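Local coordinates for protein ftsY (Mycoplasma mycoides, PDB 1ZU4) that serves as the receptor for the signal recognition particle and belongs to the SRP54-type family of P-loop proteins, represented here by its NG domain, at residues A85-D90 / F299-Y304. Residues are numbered along the deposited sequence; the frame is centred on the assembly and turned at random.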
ATOM      1  N   ALA A  85      11.229  14.087   1.267  1.00 18.71           N
ATOM      2  CA  ALA A  85      10.876  13.709   2.635  1.00 18.84           C
ATOM      3  C   ALA A  85      10.611  12.205   2.695  1.00 19.35           C
ATOM      4  O   ALA A  85      11.026  11.517   3.636  1.00 19.57           O
ATOM      5  CB  ALA A  85       9.665  14.478   3.090  1.00 19.87           C
ATOM      6  N   TYR A  86       9.924  11.711   1.680  1.00 18.82           N
ATOM      7  CA  TYR A  86       9.644  10.288   1.537  1.00 19.02           C
ATOM      8  C   TYR A  86      10.895   9.516   1.169  1.00 20.51           C
ATOM      9  O   TYR A  86      11.156   8.458   1.740  1.00 19.14           O
ATOM     10  CB  TYR A  86       8.581  10.065   0.465  1.00 18.00           C
ATOM     11  CG  TYR A  86       8.093   8.643   0.354  1.00 19.12           C
ATOM     12  CD1 TYR A  86       6.969   8.241   1.075  1.00 16.40           C
ATOM     13  CD2 TYR A  86       8.780   7.681  -0.429  1.00 15.43           C
ATOM     14  CE1 TYR A  86       6.493   6.948   1.007  1.00 14.72           C
ATOM     15  CE2 TYR A  86       8.311   6.332  -0.498  1.00 13.81           C
ATOM     16  CZ  TYR A  86       7.150   6.003   0.217  1.00 15.33           C
ATOM     17  OH  TYR A  86       6.615   4.744   0.213  1.00 16.37           O
ATOM     18  N   THR A  87      11.661  10.027   0.210  1.00 21.80           N
ATOM     19  CA  THR A  87      12.803   9.260  -0.297  1.00 25.16           C
ATOM     20  C   THR A  87      14.042   9.341   0.621  1.00 26.53           C
ATOM     21  O   THR A  87      15.021   8.680   0.352  1.00 26.74           O
ATOM     22  CB  THR A  87      13.198   9.700  -1.733  1.00 24.90           C
ATOM     23  OG1 THR A  87      13.427  11.113  -1.727  1.00 28.08           O
ATOM     24  CG2 THR A  87      12.105   9.392  -2.730  1.00 26.16           C
ATOM     25  N   ASP A  88      14.006  10.179   1.666  1.00 28.93           N
ATOM     26  CA  ASP A  88      15.054  10.239   2.696  1.00 30.65           C
ATOM     27  C   ASP A  88      14.951   9.001   3.608  1.00 31.85           C
ATOM     28  O   ASP A  88      14.199   8.964   4.596  1.00 32.36           O
ATOM     29  CB  ASP A  88      14.961  11.561   3.497  1.00 31.07           C
ATOM     30  CG  ASP A  88      15.933  11.620   4.691  1.00 33.04           C
ATOM     31  OD1 ASP A  88      17.093  11.152   4.555  1.00 34.54           O
ATOM     32  OD2 ASP A  88      15.525  12.135   5.763  1.00 34.22           O
ATOM     33  N   ASN A  89      15.684   7.966   3.238  1.00 33.20           N
ATOM     34  CA  ASN A  89      15.643   6.700   3.946  1.00 34.59           C
ATOM     35  C   ASN A  89      16.859   5.828   3.592  1.00 36.21           C
ATOM     36  O   ASN A  89      17.594   6.093   2.634  1.00 36.31           O
ATOM     37  CB  ASN A  89      14.322   5.949   3.651  1.00 33.57           C
ATOM     38  CG  ASN A  89      14.123   5.671   2.171  1.00 32.54           C
ATOM     39  OD1 ASN A  89      14.962   5.012   1.530  1.00 27.06           O
ATOM     40  ND2 ASN A  89      13.012   6.186   1.609  1.00 28.94           N
ATOM     41  N   ASP A  90      17.012   4.770   4.375  1.00 38.08           N
ATOM     42  CA  ASP A  90      18.045   3.767   4.234  1.00 39.38           C
ATOM     43  C   ASP A  90      17.754   2.687   3.164  1.00 39.35           C
ATOM     44  O   ASP A  90      18.533   1.738   3.038  1.00 39.66           O
ATOM     45  CB  ASP A  90      18.210   3.079   5.604  1.00 40.11           C
ATOM     46  CG  ASP A  90      16.857   2.853   6.313  1.00 42.80           C
ATOM     47  OD1 ASP A  90      16.303   3.827   6.889  1.00 45.89           O
ATOM     48  OD2 ASP A  90      16.334   1.712   6.268  1.00 45.11           O
ATOM     49  N   PHE A 299       3.299   1.352  -6.912  1.00 16.64           N
ATOM     50  CA  PHE A 299       3.486   2.632  -6.313  1.00 15.96           C
ATOM     51  C   PHE A 299       4.728   3.352  -6.828  1.00 16.88           C
ATOM     52  O   PHE A 299       5.807   2.765  -6.999  1.00 18.57           O
ATOM     53  CB  PHE A 299       3.621   2.474  -4.821  1.00 14.75           C
ATOM     54  CG  PHE A 299       3.696   3.750  -4.113  1.00 15.18           C
ATOM     55  CD1 PHE A 299       2.562   4.496  -3.935  1.00 12.49           C
ATOM     56  CD2 PHE A 299       4.920   4.232  -3.627  1.00 13.01           C
ATOM     57  CE1 PHE A 299       2.631   5.694  -3.249  1.00 17.08           C
ATOM     58  CE2 PHE A 299       4.979   5.424  -2.983  1.00 14.40           C
ATOM     59  CZ  PHE A 299       3.865   6.153  -2.794  1.00 16.15           C
ATOM     60  N   ASP A 300       4.561   4.644  -7.040  1.00 15.77           N
ATOM     61  CA  ASP A 300       5.602   5.481  -7.560  1.00 15.54           C
ATOM     62  C   ASP A 300       5.434   6.772  -6.777  1.00 14.94           C
ATOM     63  O   ASP A 300       4.446   7.521  -6.922  1.00 13.19           O
ATOM     64  CB  ASP A 300       5.395   5.598  -9.075  1.00 15.40           C
ATOM     65  CG  ASP A 300       6.301   6.620  -9.741  1.00 19.17           C
ATOM     66  OD1 ASP A 300       6.829   7.490  -9.021  1.00 21.51           O
ATOM     67  OD2 ASP A 300       6.444   6.563 -11.008  1.00 19.25           O
ATOM     68  N   ILE A 301       6.407   7.031  -5.917  1.00 15.65           N
ATOM     69  CA  ILE A 301       6.323   8.186  -5.032  1.00 15.83           C
ATOM     70  C   ILE A 301       6.314   9.508  -5.798  1.00 15.95           C
ATOM     71  O   ILE A 301       5.593  10.429  -5.378  1.00 14.88           O
ATOM     72  CB  ILE A 301       7.439   8.210  -3.945  1.00 17.30           C
ATOM     73  CG1 ILE A 301       7.292   9.466  -3.052  1.00 17.42           C
ATOM     74  CG2 ILE A 301       8.848   8.085  -4.568  1.00 14.20           C
ATOM     75  CD1 ILE A 301       5.976   9.508  -2.281  1.00 16.59           C
ATOM     76  N   ASP A 302       7.076   9.623  -6.897  1.00 15.41           N
ATOM     77  CA  ASP A 302       7.032  10.891  -7.669  1.00 15.65           C
ATOM     78  C   ASP A 302       5.632  11.148  -8.263  1.00 14.19           C
ATOM     79  O   ASP A 302       5.141  12.282  -8.284  1.00 15.02           O
ATOM     80  CB  ASP A 302       8.160  11.034  -8.696  1.00 14.99           C
ATOM     81  CG  ASP A 302       8.243  12.431  -9.268  1.00 17.50           C
ATOM     82  OD1 ASP A 302       8.491  13.410  -8.499  1.00 18.79           O
ATOM     83  OD2 ASP A 302       7.993  12.582 -10.489  1.00 22.22           O
ATOM     84  N   GLN A 303       4.985  10.094  -8.710  1.00 14.91           N
ATOM     85  CA  GLN A 303       3.655  10.201  -9.271  1.00 15.24           C
ATOM     86  C   GLN A 303       2.628  10.557  -8.203  1.00 14.99           C
ATOM     87  O   GLN A 303       1.731  11.354  -8.438  1.00 15.39           O
ATOM     88  CB  GLN A 303       3.277   8.900  -9.974  1.00 15.32           C
ATOM     89  CG  GLN A 303       3.930   8.766 -11.367  1.00 17.94           C
ATOM     90  CD  GLN A 303       3.451   9.832 -12.336  1.00 19.60           C
ATOM     91  OE1 GLN A 303       2.315   9.768 -12.801  1.00 23.00           O
ATOM     92  NE2 GLN A 303       4.299  10.825 -12.631  1.00 19.28           N
ATOM     93  N   TYR A 304       2.731   9.912  -7.047  1.00 15.14           N
ATOM     94  CA  TYR A 304       1.873  10.232  -5.931  1.00 16.02           C
ATOM     95  C   TYR A 304       1.998  11.735  -5.630  1.00 15.57           C
ATOM     96  O   TYR A 304       0.992  12.452  -5.572  1.00 14.69           O
ATOM     97  CB  TYR A 304       2.312   9.410  -4.717  1.00 15.45           C
ATOM     98  CG  TYR A 304       1.504   9.621  -3.469  1.00 16.08           C
ATOM     99  CD1 TYR A 304       0.367   8.852  -3.217  1.00 14.55           C
ATOM    100  CD2 TYR A 304       1.924  10.543  -2.495  1.00 15.51           C
ATOM    101  CE1 TYR A 304      -0.348   9.022  -2.040  1.00 15.89           C
ATOM    102  CE2 TYR A 304       1.221  10.728  -1.347  1.00 18.14           C
ATOM    103  CZ  TYR A 304       0.092   9.965  -1.118  1.00 17.06           C
ATOM    104  OH  TYR A 304      -0.575  10.152   0.030  1.00 17.04           O
TER
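Tyr86, in the last turn of helix 71-87, faces Ile301, in the first turn of helix 301-308, with their CA atoms 7.7 Å apart. Asp300 caps the second helix: its OD1 accepts Gln303 N from above the carboxylate plane (3.2 Å), and a carboxylate suits this N-cap because first-turn amides lack a preceding helical carbonyl. Just past the C-terminal end of helix 71-87, Asn89 ND2 reaches back to Tyr86 O (2.9 Å), which also takes a hydrogen bond from Lys277.

Ile301 sets CD1 over one face of the Tyr86 ring, 3.8 Å from its centroid in a CH-pi contact, with CG1 close to CG and CD2. Its CG1 stands anti to the backbone N (chi1 180°), which extends this branch onto the ring, while isoleucine's second branch brings CG2 to 4.0 Å from Thr87 CG2. Phe299 adds a flat apolar ring obliquely against the phenolic end, its plane at 45° to that of Tyr86 and CE2 3.7 Å from Tyr86 OH. Tyrosine suits this place because its ring packs against aliphatic carbon while the buried hydroxyl hydrogen-bonds Ile284 N at the start of strand 284-288. With no hydrogen bond crossing between the segments, apolar contact joins the N-domain helical bundle to the GTPase domain.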